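Local coordinates for protein ethylbenzene dehydrogenase beta-subunit (Aromatoleum aromaticum, PDB 2IVF) that carries three [4Fe-4S] clusters and one [3Fe-4S] cluster as the ferredoxin-like, iron-sulfur beta-subunit of a larger multi-subunit dehydrogenase, at residues D24-L29 with Y271-M276; N40-R45 with I212-R217; M51-V56 with T207-I212; V56-G61 with F144-R149. All blocks are in the same frame, centred on the assembly; numbering follows the deposited sequence.

Interaction 1: D24-L29 with Y271-M276; sequences DLNKCL and YYVPPM. With SF4 (iron/sulfur cluster), chain T.
Asn26 grips the main chain of 271-276 with both ends of its carboxamide. Its OD1 accepts from Met276 N at 2.8 Å, a bond that is almost straight (172° at the hydrogen) and lands on a lone pair in the carbonyl plane. On the other end, ND2 donates to Pro274 O at 2.9 Å, although here the donor sits above the carbonyl plane. The same ND2 reaches Asp24 OD1 at 3.1 Å, on the syn lone pair of the carboxylate, and with three bonds the amide has little freedom to rotate. Asp24 OD1 also takes Asn26 N from above the carboxylate plane, which closes an Asx turn, while its OD2 is bound by Tyr273 OH of the alpha-subunit.

Between backbones, Leu25 N donates to Val273 O at 2.9 Å, beside a parallel bridge that pairs Asp24 with Val273. Strand 19-24 thus runs alongside strand 270-273 in a mixed sheet, and the turn just past this bridge leads into a ferredoxin-type CxxCxxCxxxC motif formed by Cys28, Cys31, Cys34 and Cys38. Its first cysteine binds iron, Cys28 SG lying 2.3 Å from FE1 of the cluster.

Apolar packing centres on Leu25, whose side chain leaves toward 271-276 and forks. CD2 meets the edge of the Tyr272 ring, 3.8 Å from Tyr272 CD2, and CD1 lies 4.0 Å from Pro275 CD. Met276 bends at its thioether (chi3 -69°), which carries CE back to 3.4 Å from Asn26 OD1. Leu313 of helix 306-321 packs on Asn26 and Val273.

Interaction 2: N40-R45 with I212-R217; sequences NIWTKR and ILCYPR. With SF4 (iron/sulfur cluster), chain U.
Trp42 meets Cys214 through the single hydrogen bond that crosses between the two segments. Its NE1 donates to Cys214 SG at 3.4 Å (152° at the hydrogen), and the sulfur lies near the indole plane, so the ring addresses the thiolate with its edge. That sulfur is itself a ligand, 2.3 Å from FE4 of the cluster, while Trp42 CD1 comes within 3.6 Å of the cluster sulfide S3.

The contact over the indole face is a CH-pi interaction. Ile212 CD1 stands 3.7 Å from the centroid of the six-membered ring and only 5° off its normal. Ile212 CG1 lies between the backbone N and the carbonyl carbon (chi1 63°), and the extended chain beyond it brings CD1 over the ring. The opposite face is covered from within its own segment by Ile41 CG2, and the indole is thereby clamped between two isoleucines.

At the far end of the ring the packing is apolar, with Pro216 CG 3.6 Å from Trp42 CH2. Ile41 CD1 approaches Arg217 NH1 at 4.0 Å, while that guanidinium forms a salt bridge with Glu107 of the alpha-subunit.

An N-H directed at a cysteine thiolate is a recurrent feature of iron-sulfur proteins. Here it belongs to a ferredoxin-like cubane site, in which Cys211, Cys214 and Cys226 line the pocket together with Cys38, from the same helix as Trp42.

Interaction 3: M51-V56 with T207-I212; sequences MRWNNV and TSEKCI. With SF4 (iron/sulfur cluster), chain U.
Trp53 and Cys211 form adjoining parts of the wall around a [4Fe-4S] cluster, where the loop leading into strand 55-59 meets segment 207-212. The main feature is a peptide group laid over an aromatic face. Lys210 O stands 3.2 Å above the Trp53 ring plane and Cys211 N 3.5 Å above the same face, both offset toward the rim. Trp53 CG is anti to its carbonyl carbon (chi1 -64°), which turns the indole toward this peptide.

Further contacts surround the ring. In its plane, Glu209 OE1 faces the edge 3.8 Å from Trp53 CZ2, with the carboxylate turned 67° from the indole; this oxygen is also held by Arg45 and by Tyr68 of the alpha-subunit. Trp53 NE1 makes a weak hydrogen bond to Met51 SD of its own segment at 3.4 Å, and Met51 CE in turn packs against Glu209 CB at 3.9 Å. On the cluster side, Cys211 SG binds FE1 at 2.2 Å and Trp53 CE3 comes within 3.6 Å of the sulfide S3.

The Lys210 side chain starts away from segment 51-56, and its NZ donates to Cys211 O at 2.6 Å and also to Val177 O. No hydrogen bond crosses between the segments, so their contact rests on dispersion and electrostatics. The indole rim, with its slightly positive C-H groups, faces both a carboxylate oxygen and a sulfide, which would probably be mildly attractive.

Interaction 4: V56-G61 with F144-R149; sequences VTTYPG and FFYLAR. With SF4 (iron/sulfur cluster), chain T.
Tyr59 and Phe145 form a ridge on one face of this antiparallel strand pair. Their side chains run the same way, and Tyr59 CB settles over the Phe145 ring face, 4.1 Å from its centroid. The rings are oblique (planes at 32°) and touch where Tyr59 CD2 comes 3.7 Å from Phe145 CZ. Phe145 CG lies between its backbone N and carbonyl carbon (chi1 56°), which swings the ring under its neighbour. Leu147 CD2 lies loosely beside the Tyr59 ring, and Leu301 of helix 295-302 packs on both aromatics.

The other face runs from small aliphatic groups at the cluster end to the larger Tyr146 ring. Val56 and Ala148 form a non-hydrogen-bonded pair whose methyls, Val56 CG2 and Ala148 CB, meet at 3.9 Å. Val56 CG2 also lies 3.9 Å from the cluster sulfide S3, so the sheet presents a small aliphatic surface there. Farther along, Thr58 OG1 lies at the edge of the Tyr146 ring, 3.3 Å from Tyr146 CE1, while Thr58 CG2 fits against Phe144 CB at 3.8 Å. Thr58 OG1 bonds the backbone N of Asp133 and Tyr146 OH its carboxylate OD1, the latter hydroxyl also bonding Arg851 of the alpha-subunit.

Four backbone hydrogen bonds join the strands, Tyr59 N to Phe145 O being nearly straight (173° at the hydrogen, 2.8 Å). The longest, Thr57 N to Leu147 O, has its donor above the carbonyl plane; Leu147 O also accepts from a water (2.8 Å) that bonds Thr57 OG1. The main chain is thus paired, while the part bordering the cluster is aliphatic and offers its sulfides no side-chain N-H or O-H.

The four contacts fall into two pairs, each gathered on a [4Fe-4S] cluster. Interactions 1 and 4, with centres 10 Å apart, both touch the cluster of chain T and are joined by a probable hydrogen bond of 2.5 Å from Tyr272 OH to Ala148 O. Interactions 2 and 3, centres 9 Å apart, share Ile212 and the cluster of chain U; a salt bridge from Arg45 NH2 to Glu209 OE1 (2.9 Å) ties them together. Strand 55-59 connects the pairs: interactions 3 and 4 share Val56, and Asn55 O lies 2.8 Å from Arg149 N, a probable hydrogen bond. Interactions 1 and 2 lie on opposite sides of the chain's centre, their centres 24 Å apart.

Interaction 1: D24-L29 with Y271-M276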
# COMPACT_ATOMS: atom_id res chain seq x y z
N ASP B 24 -9.66 -12.66 12.05
CA ASP B 24 -10.43 -13.39 11.03
C ASP B 24 -9.58 -13.44 9.79
O ASP B 24 -9.50 -12.47 9.07
CB ASP B 24 -11.77 -12.71 10.74
CG ASP B 24 -12.63 -13.53 9.80
OD1 ASP B 24 -12.08 -14.46 9.12
OD2 ASP B 24 -13.85 -13.24 9.73
N LEU B 25 -9.04 -14.61 9.48
CA LEU B 25 -8.11 -14.71 8.36
C LEU B 25 -8.81 -14.58 7.04
O LEU B 25 -8.15 -14.31 6.03
CB LEU B 25 -7.33 -16.01 8.41
CG LEU B 25 -6.49 -16.14 9.68
CD1 LEU B 25 -5.81 -17.46 9.77
CD2 LEU B 25 -5.42 -14.99 9.75
N ASN B 26 -10.13 -14.77 7.01
CA ASN B 26 -10.87 -14.49 5.78
C ASN B 26 -10.86 -13.04 5.37
O ASN B 26 -11.02 -12.72 4.18
CB ASN B 26 -12.30 -14.99 5.93
CG ASN B 26 -12.33 -16.42 6.09
OD1 ASN B 26 -12.09 -17.16 5.10
ND2 ASN B 26 -12.52 -16.90 7.33
N LYS B 27 -10.73 -12.16 6.35
CA LYS B 27 -10.86 -10.73 6.12
C LYS B 27 -9.53 -10.03 5.94
O LYS B 27 -9.51 -8.88 5.53
CB LYS B 27 -11.67 -10.06 7.25
CG LYS B 27 -13.13 -10.59 7.33
CD LYS B 27 -13.95 -9.89 8.44
CE LYS B 27 -14.56 -8.58 7.95
NZ LYS B 27 -15.28 -7.82 9.02
N CYS B 28 -8.42 -10.70 6.31
CA CYS B 28 -7.14 -10.06 6.33
C CYS B 28 -6.62 -9.87 4.94
O CYS B 28 -6.63 -10.79 4.15
CB CYS B 28 -6.10 -10.80 7.20
SG CYS B 28 -4.54 -9.93 7.21
N LEU B 29 -6.24 -8.64 4.65
CA LEU B 29 -5.73 -8.28 3.34
C LEU B 29 -4.23 -7.98 3.30
O LEU B 29 -3.70 -7.49 2.30
CB LEU B 29 -6.53 -7.13 2.76
CG LEU B 29 -6.57 -5.88 3.63
CD1 LEU B 29 -6.50 -4.72 2.77
CD2 LEU B 29 -7.87 -5.85 4.48
N TYR B 271 -6.99 -16.00 18.85
CA TYR B 271 -7.76 -17.03 18.16
C TYR B 271 -8.05 -16.58 16.76
O TYR B 271 -8.40 -15.43 16.53
CB TYR B 271 -9.03 -17.37 18.93
CG TYR B 271 -8.75 -17.78 20.35
CD1 TYR B 271 -8.54 -16.83 21.35
CD2 TYR B 271 -8.71 -19.13 20.71
CE1 TYR B 271 -8.26 -17.22 22.66
CE2 TYR B 271 -8.42 -19.52 21.99
CZ TYR B 271 -8.22 -18.58 22.97
OH TYR B 271 -7.97 -19.07 24.21
N TYR B 272 -7.95 -17.51 15.84
CA TYR B 272 -7.99 -17.22 14.42
C TYR B 272 -9.17 -17.93 13.77
O TYR B 272 -9.42 -19.10 14.03
CB TYR B 272 -6.71 -17.72 13.76
CG TYR B 272 -5.50 -16.94 14.16
CD1 TYR B 272 -4.79 -17.29 15.32
CD2 TYR B 272 -5.03 -15.91 13.37
CE1 TYR B 272 -3.66 -16.59 15.67
CE2 TYR B 272 -3.93 -15.17 13.74
CZ TYR B 272 -3.25 -15.51 14.88
OH TYR B 272 -2.13 -14.82 15.24
N VAL B 273 -9.95 -17.18 13.00
CA VAL B 273 -10.96 -17.77 12.09
C VAL B 273 -10.19 -18.21 10.84
O VAL B 273 -9.59 -17.37 10.13
CB VAL B 273 -12.09 -16.80 11.70
CG1 VAL B 273 -13.16 -17.53 10.90
CG2 VAL B 273 -12.71 -16.15 12.98
N PRO B 274 -10.19 -19.52 10.57
CA PRO B 274 -9.35 -19.98 9.48
C PRO B 274 -9.96 -19.58 8.13
O PRO B 274 -11.19 -19.40 8.01
CB PRO B 274 -9.35 -21.51 9.67
CG PRO B 274 -10.63 -21.84 10.31
CD PRO B 274 -10.88 -20.65 11.24
N PRO B 275 -9.09 -19.50 7.11
CA PRO B 275 -9.50 -19.07 5.81
C PRO B 275 -10.23 -20.14 5.05
O PRO B 275 -9.77 -21.29 4.97
CB PRO B 275 -8.18 -18.72 5.12
CG PRO B 275 -7.20 -19.63 5.68
CD PRO B 275 -7.66 -19.86 7.14
N MET B 276 -11.34 -19.76 4.45
CA MET B 276 -12.11 -20.63 3.55
C MET B 276 -11.34 -20.90 2.26
O MET B 276 -11.30 -22.04 1.79
CB MET B 276 -13.46 -19.98 3.24
CG MET B 276 -14.39 -19.86 4.45
SD MET B 276 -15.89 -18.93 4.08
CE MET B 276 -15.27 -17.25 3.86
FE1 SF4 T . -4.73 -7.91 8.24
FE2 SF4 T . -3.36 -6.24 9.93
FE3 SF4 T . -6.00 -5.96 9.52
FE4 SF4 T . -4.34 -5.24 7.51
S1 SF4 T . -4.46 -4.28 9.55
S2 SF4 T . -6.28 -6.46 7.35
S3 SF4 T . -2.74 -6.84 7.80
S4 SF4 T . -4.94 -7.78 10.50

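Interaction 2: N40-R45 with I212-R217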
# COMPACT_ATOMS: atom_id res chain seq x y z
N ASN B 40 4.46 2.55 15.53
CA ASN B 40 4.46 3.99 15.65
C ASN B 40 4.04 4.50 17.01
O ASN B 40 4.15 5.70 17.26
CB ASN B 40 3.66 4.62 14.50
CG ASN B 40 4.47 4.61 13.21
OD1 ASN B 40 5.29 5.51 12.99
ND2 ASN B 40 4.33 3.55 12.42
N ILE B 41 3.61 3.61 17.90
CA ILE B 41 3.56 3.94 19.32
C ILE B 41 4.75 3.39 20.08
O ILE B 41 5.44 4.15 20.78
CB ILE B 41 2.28 3.44 20.00
CG1 ILE B 41 1.06 3.83 19.20
CG2 ILE B 41 2.22 3.98 21.48
CD1 ILE B 41 -0.21 3.06 19.56
N TRP B 42 5.02 2.09 19.93
CA TRP B 42 5.89 1.39 20.85
C TRP B 42 7.30 1.09 20.38
O TRP B 42 8.18 0.90 21.24
CB TRP B 42 5.27 0.06 21.33
CG TRP B 42 3.86 0.21 21.76
CD1 TRP B 42 2.79 -0.33 21.14
CD2 TRP B 42 3.35 0.98 22.85
NE1 TRP B 42 1.63 0.03 21.78
CE2 TRP B 42 1.94 0.83 22.84
CE3 TRP B 42 3.93 1.78 23.85
CZ2 TRP B 42 1.11 1.47 23.75
CZ3 TRP B 42 3.10 2.40 24.77
CH2 TRP B 42 1.71 2.24 24.72
N THR B 43 7.54 0.95 19.09
CA THR B 43 8.81 0.34 18.69
C THR B 43 9.58 1.15 17.68
O THR B 43 10.10 0.63 16.71
CB THR B 43 8.67 -1.16 18.22
OG1 THR B 43 7.78 -1.26 17.11
CG2 THR B 43 8.14 -2.00 19.35
N LYS B 44 9.68 2.43 17.98
CA LYS B 44 10.61 3.31 17.30
C LYS B 44 11.75 3.81 18.20
O LYS B 44 12.54 4.64 17.80
CB LYS B 44 9.84 4.47 16.68
CG LYS B 44 9.13 4.05 15.46
CD LYS B 44 8.17 5.09 14.91
CE LYS B 44 8.81 6.36 14.49
NZ LYS B 44 7.73 7.30 14.01
N ARG B 45 11.80 3.32 19.44
CA ARG B 45 12.85 3.63 20.38
C ARG B 45 14.14 2.89 20.01
O ARG B 45 14.06 1.79 19.46
CB ARG B 45 12.42 3.16 21.78
CG ARG B 45 11.20 3.89 22.31
CD ARG B 45 10.74 3.33 23.62
NE ARG B 45 9.95 2.14 23.42
CZ ARG B 45 10.31 0.92 23.80
NH1 ARG B 45 11.45 0.71 24.46
NH2 ARG B 45 9.51 -0.09 23.54
N ILE B 212 2.80 -5.42 24.86
CA ILE B 212 2.29 -5.03 26.18
C ILE B 212 0.74 -4.97 26.21
O ILE B 212 0.12 -4.45 27.13
CB ILE B 212 2.93 -3.69 26.61
CG1 ILE B 212 2.56 -2.54 25.65
CG2 ILE B 212 4.46 -3.89 26.69
CD1 ILE B 212 2.85 -1.11 26.23
N LEU B 213 0.13 -5.60 25.22
CA LEU B 213 -1.28 -5.47 24.92
C LEU B 213 -1.75 -4.02 25.07
O LEU B 213 -2.86 -3.76 25.51
CB LEU B 213 -2.15 -6.43 25.74
CG LEU B 213 -3.07 -7.32 24.89
CD1 LEU B 213 -3.82 -8.31 25.78
CD2 LEU B 213 -4.03 -6.50 24.00
N CYS B 214 -0.92 -3.07 24.61
CA CYS B 214 -1.23 -1.65 24.72
C CYS B 214 -1.82 -1.26 26.07
O CYS B 214 -2.77 -0.51 26.11
CB CYS B 214 -2.23 -1.26 23.67
SG CYS B 214 -1.57 -1.18 22.01
N TYR B 215 -1.28 -1.78 27.18
CA TYR B 215 -1.98 -1.58 28.42
C TYR B 215 -2.21 -0.11 28.77
O TYR B 215 -3.20 0.17 29.44
CB TYR B 215 -1.33 -2.33 29.60
CG TYR B 215 0.05 -1.86 30.00
CD1 TYR B 215 0.23 -0.75 30.82
CD2 TYR B 215 1.19 -2.56 29.61
CE1 TYR B 215 1.49 -0.33 31.21
CE2 TYR B 215 2.50 -2.13 30.00
CZ TYR B 215 2.62 -1.01 30.80
OH TYR B 215 3.87 -0.56 31.21
N PRO B 216 -1.30 0.81 28.39
CA PRO B 216 -1.60 2.22 28.65
C PRO B 216 -2.94 2.68 28.01
O PRO B 216 -3.66 3.53 28.55
CB PRO B 216 -0.43 2.93 27.98
CG PRO B 216 0.68 1.95 28.11
CD PRO B 216 0.01 0.69 27.72
N ARG B 217 -3.26 2.09 26.88
CA ARG B 217 -4.50 2.43 26.17
C ARG B 217 -5.69 1.68 26.76
O ARG B 217 -6.72 2.29 27.09
CB ARG B 217 -4.40 2.05 24.71
CG ARG B 217 -3.52 2.98 23.92
CD ARG B 217 -3.20 2.42 22.59
NE ARG B 217 -4.37 2.19 21.69
CZ ARG B 217 -4.70 2.94 20.62
NH1 ARG B 217 -3.99 3.98 20.27
NH2 ARG B 217 -5.73 2.62 19.86
FE1 SF4 U . 0.60 -5.61 21.31
FE2 SF4 U . 1.54 -3.77 19.70
FE3 SF4 U . -0.90 -4.79 19.26
FE4 SF4 U . -0.57 -3.11 21.33
S1 SF4 U . -0.37 -2.58 19.11
S2 SF4 U . -1.63 -5.13 21.42
S3 SF4 U . 1.59 -3.63 22.00
S4 SF4 U . 1.16 -5.90 19.13

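Interaction 3: M51-V56 with T207-I212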
# COMPACT_ATOMS: atom_id res chain seq x y z
N MET B 51 11.80 -4.79 16.17
CA MET B 51 10.71 -5.52 16.78
C MET B 51 9.42 -5.20 16.09
O MET B 51 9.03 -4.02 15.99
CB MET B 51 10.58 -5.13 18.23
CG MET B 51 11.84 -5.29 19.06
SD MET B 51 11.52 -4.73 20.75
CE MET B 51 13.11 -5.04 21.55
N ARG B 52 8.74 -6.24 15.63
CA ARG B 52 7.38 -6.15 15.10
C ARG B 52 6.50 -6.94 16.01
O ARG B 52 6.16 -8.10 15.74
CB ARG B 52 7.31 -6.66 13.65
CG ARG B 52 7.87 -5.68 12.65
CD ARG B 52 9.37 -5.88 12.48
NE ARG B 52 9.92 -4.96 11.47
CZ ARG B 52 11.18 -4.99 11.08
NH1 ARG B 52 12.02 -5.83 11.63
NH2 ARG B 52 11.62 -4.16 10.15
N TRP B 53 6.16 -6.31 17.13
CA TRP B 53 5.34 -6.97 18.15
C TRP B 53 4.04 -7.41 17.50
O TRP B 53 3.59 -8.50 17.75
CB TRP B 53 5.04 -6.06 19.31
CG TRP B 53 6.19 -5.60 20.12
CD1 TRP B 53 7.47 -6.09 20.13
CD2 TRP B 53 6.14 -4.59 21.13
NE1 TRP B 53 8.20 -5.45 21.07
CE2 TRP B 53 7.42 -4.53 21.72
CE3 TRP B 53 5.13 -3.75 21.62
CZ2 TRP B 53 7.73 -3.62 22.71
CZ3 TRP B 53 5.41 -2.89 22.62
CH2 TRP B 53 6.71 -2.82 23.17
N ASN B 54 3.47 -6.56 16.64
CA ASN B 54 2.44 -7.00 15.74
C ASN B 54 3.14 -7.25 14.44
O ASN B 54 3.82 -6.35 13.89
CB ASN B 54 1.34 -5.96 15.52
CG ASN B 54 0.32 -6.46 14.54
OD1 ASN B 54 -0.76 -6.87 14.93
ND2 ASN B 54 0.67 -6.48 13.23
N ASN B 55 3.03 -8.48 13.97
CA ASN B 55 3.67 -8.85 12.73
C ASN B 55 2.68 -9.50 11.78
O ASN B 55 1.75 -10.18 12.20
CB ASN B 55 4.88 -9.76 12.96
CG ASN B 55 4.58 -10.90 13.84
OD1 ASN B 55 4.73 -10.79 15.09
ND2 ASN B 55 4.24 -12.01 13.26
N VAL B 56 2.89 -9.29 10.50
CA VAL B 56 2.02 -9.89 9.48
C VAL B 56 2.83 -10.45 8.36
O VAL B 56 3.64 -9.75 7.77
CB VAL B 56 0.99 -8.92 8.89
CG1 VAL B 56 0.04 -9.68 8.03
CG2 VAL B 56 0.23 -8.13 9.96
N THR B 207 17.62 -5.48 27.61
CA THR B 207 16.49 -6.18 28.19
C THR B 207 15.74 -6.71 26.98
O THR B 207 16.08 -6.38 25.84
CB THR B 207 15.54 -5.21 28.95
OG1 THR B 207 15.01 -4.26 28.02
CG2 THR B 207 16.24 -4.52 30.14
N SER B 208 14.79 -7.58 27.26
CA SER B 208 13.86 -8.04 26.26
C SER B 208 12.50 -7.35 26.43
O SER B 208 12.08 -6.97 27.53
CB SER B 208 13.73 -9.56 26.31
OG SER B 208 14.97 -10.18 25.95
N GLU B 209 11.85 -7.16 25.29
CA GLU B 209 10.58 -6.51 25.23
C GLU B 209 9.62 -7.34 24.40
O GLU B 209 10.01 -8.25 23.68
CB GLU B 209 10.75 -5.15 24.59
CG GLU B 209 11.66 -4.22 25.37
CD GLU B 209 11.43 -2.80 25.02
OE1 GLU B 209 10.29 -2.30 25.20
OE2 GLU B 209 12.39 -2.14 24.60
N LYS B 210 8.35 -6.96 24.47
CA LYS B 210 7.30 -7.71 23.85
C LYS B 210 6.01 -6.87 23.84
O LYS B 210 5.89 -5.85 24.51
CB LYS B 210 7.06 -8.99 24.69
CG LYS B 210 6.48 -8.73 26.06
CD LYS B 210 6.20 -10.00 26.83
CE LYS B 210 5.04 -10.80 26.32
NZ LYS B 210 3.81 -9.97 26.17
N CYS B 211 5.04 -7.38 23.12
CA CYS B 211 3.70 -6.82 23.14
C CYS B 211 3.23 -6.64 24.56
O CYS B 211 3.29 -7.56 25.36
CB CYS B 211 2.78 -7.73 22.35
SG CYS B 211 1.04 -7.44 22.47
N ILE B 212 2.80 -5.42 24.86
CA ILE B 212 2.29 -5.03 26.18
C ILE B 212 0.74 -4.97 26.21
O ILE B 212 0.12 -4.45 27.13
CB ILE B 212 2.93 -3.69 26.61
CG1 ILE B 212 2.56 -2.54 25.65
CG2 ILE B 212 4.46 -3.89 26.69
CD1 ILE B 212 2.85 -1.11 26.23
FE1 SF4 U . 0.60 -5.61 21.31
FE2 SF4 U . 1.54 -3.77 19.70
FE3 SF4 U . -0.90 -4.79 19.26
FE4 SF4 U . -0.57 -3.11 21.33
S1 SF4 U . -0.37 -2.58 19.11
S2 SF4 U . -1.63 -5.13 21.42
S3 SF4 U . 1.59 -3.63 22.00
S4 SF4 U . 1.16 -5.90 19.13

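Interaction 4: V56-G61 with F144-R149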
# COMPACT_ATOMS: atom_id res chain seq x y z
N VAL B 56 2.89 -9.29 10.50
CA VAL B 56 2.02 -9.89 9.48
C VAL B 56 2.83 -10.45 8.36
O VAL B 56 3.64 -9.75 7.77
CB VAL B 56 0.99 -8.92 8.89
CG1 VAL B 56 0.04 -9.68 8.03
CG2 VAL B 56 0.23 -8.13 9.96
N THR B 57 2.68 -11.75 8.10
CA THR B 57 3.42 -12.35 7.01
C THR B 57 2.51 -13.23 6.19
O THR B 57 1.40 -13.54 6.58
CB THR B 57 4.61 -13.20 7.53
OG1 THR B 57 4.13 -14.19 8.44
CG2 THR B 57 5.68 -12.29 8.24
N THR B 58 3.03 -13.65 5.06
CA THR B 58 2.24 -14.46 4.13
C THR B 58 2.41 -15.93 4.56
O THR B 58 3.49 -16.34 5.00
CB THR B 58 2.66 -14.20 2.67
OG1 THR B 58 2.43 -12.80 2.35
CG2 THR B 58 1.90 -15.12 1.64
N TYR B 59 1.33 -16.67 4.53
CA TYR B 59 1.36 -18.10 4.83
C TYR B 59 0.83 -18.90 3.64
O TYR B 59 -0.18 -18.46 3.02
CB TYR B 59 0.59 -18.42 6.13
CG TYR B 59 0.93 -19.81 6.58
CD1 TYR B 59 1.97 -20.04 7.47
CD2 TYR B 59 0.33 -20.91 5.99
CE1 TYR B 59 2.34 -21.32 7.82
CE2 TYR B 59 0.67 -22.19 6.36
CZ TYR B 59 1.72 -22.38 7.26
OH TYR B 59 2.09 -23.64 7.63
N PRO B 60 1.48 -20.06 3.30
CA PRO B 60 2.79 -20.59 3.76
C PRO B 60 3.89 -19.57 3.62
O PRO B 60 3.91 -18.78 2.63
CB PRO B 60 3.09 -21.72 2.77
CG PRO B 60 1.81 -22.12 2.25
CD PRO B 60 0.82 -21.04 2.44
N GLY B 61 4.81 -19.61 4.58
CA GLY B 61 5.98 -18.74 4.54
C GLY B 61 6.86 -19.10 5.73
O GLY B 61 6.54 -20.03 6.49
N PHE B 144 -2.45 -18.98 -0.52
CA PHE B 144 -1.80 -18.19 0.49
C PHE B 144 -2.90 -17.36 1.14
O PHE B 144 -3.98 -17.18 0.57
CB PHE B 144 -0.76 -17.25 -0.12
CG PHE B 144 -1.37 -16.15 -0.94
CD1 PHE B 144 -1.71 -14.95 -0.37
CD2 PHE B 144 -1.60 -16.32 -2.32
CE1 PHE B 144 -2.33 -13.94 -1.13
CE2 PHE B 144 -2.19 -15.32 -3.06
CZ PHE B 144 -2.56 -14.12 -2.45
N PHE B 145 -2.60 -16.88 2.33
CA PHE B 145 -3.41 -15.94 3.08
C PHE B 145 -2.42 -15.19 3.97
O PHE B 145 -1.24 -15.57 4.01
CB PHE B 145 -4.49 -16.66 3.90
CG PHE B 145 -3.99 -17.69 4.83
CD1 PHE B 145 -3.87 -19.01 4.41
CD2 PHE B 145 -3.63 -17.38 6.14
CE1 PHE B 145 -3.43 -19.99 5.25
CE2 PHE B 145 -3.16 -18.36 6.99
CZ PHE B 145 -3.07 -19.69 6.54
N TYR B 146 -2.89 -14.16 4.68
CA TYR B 146 -2.03 -13.34 5.50
C TYR B 146 -2.24 -13.65 6.95
O TYR B 146 -3.39 -13.89 7.39
CB TYR B 146 -2.26 -11.88 5.18
CG TYR B 146 -2.02 -11.56 3.73
CD1 TYR B 146 -0.72 -11.55 3.23
CD2 TYR B 146 -3.07 -11.24 2.87
CE1 TYR B 146 -0.48 -11.28 1.89
CE2 TYR B 146 -2.82 -10.91 1.49
CZ TYR B 146 -1.52 -10.93 1.04
OH TYR B 146 -1.27 -10.63 -0.28
N LEU B 147 -1.15 -13.70 7.71
CA LEU B 147 -1.22 -14.19 9.07
C LEU B 147 -0.62 -13.18 10.04
O LEU B 147 0.62 -13.03 10.13
CB LEU B 147 -0.48 -15.53 9.15
CG LEU B 147 -0.47 -16.17 10.56
CD1 LEU B 147 -1.90 -16.39 11.06
CD2 LEU B 147 0.35 -17.51 10.58
N ALA B 148 -1.52 -12.47 10.72
CA ALA B 148 -1.20 -11.51 11.75
C ALA B 148 -0.99 -12.21 13.06
O ALA B 148 -1.73 -13.14 13.44
CB ALA B 148 -2.31 -10.42 11.89
N ARG B 149 0.04 -11.76 13.76
CA ARG B 149 0.42 -12.37 15.00
C ARG B 149 0.94 -11.31 15.97
O ARG B 149 1.54 -10.32 15.56
CB ARG B 149 1.49 -13.42 14.78
CG ARG B 149 1.03 -14.65 13.98
CD ARG B 149 2.17 -15.55 13.65
NE ARG B 149 2.73 -15.93 14.93
CZ ARG B 149 4.01 -15.91 15.26
NH1 ARG B 149 4.94 -15.59 14.39
NH2 ARG B 149 4.35 -16.23 16.50
FE1 SF4 T . -4.73 -7.91 8.24
FE2 SF4 T . -3.36 -6.24 9.93
FE3 SF4 T . -6.00 -5.96 9.52
FE4 SF4 T . -4.34 -5.24 7.51
S1 SF4 T . -4.46 -4.28 9.55
S2 SF4 T . -6.28 -6.46 7.35
S3 SF4 T . -2.74 -6.84 7.80
S4 SF4 T . -4.94 -7.78 10.50
O HOH W 1 3.24 -13.31 11.05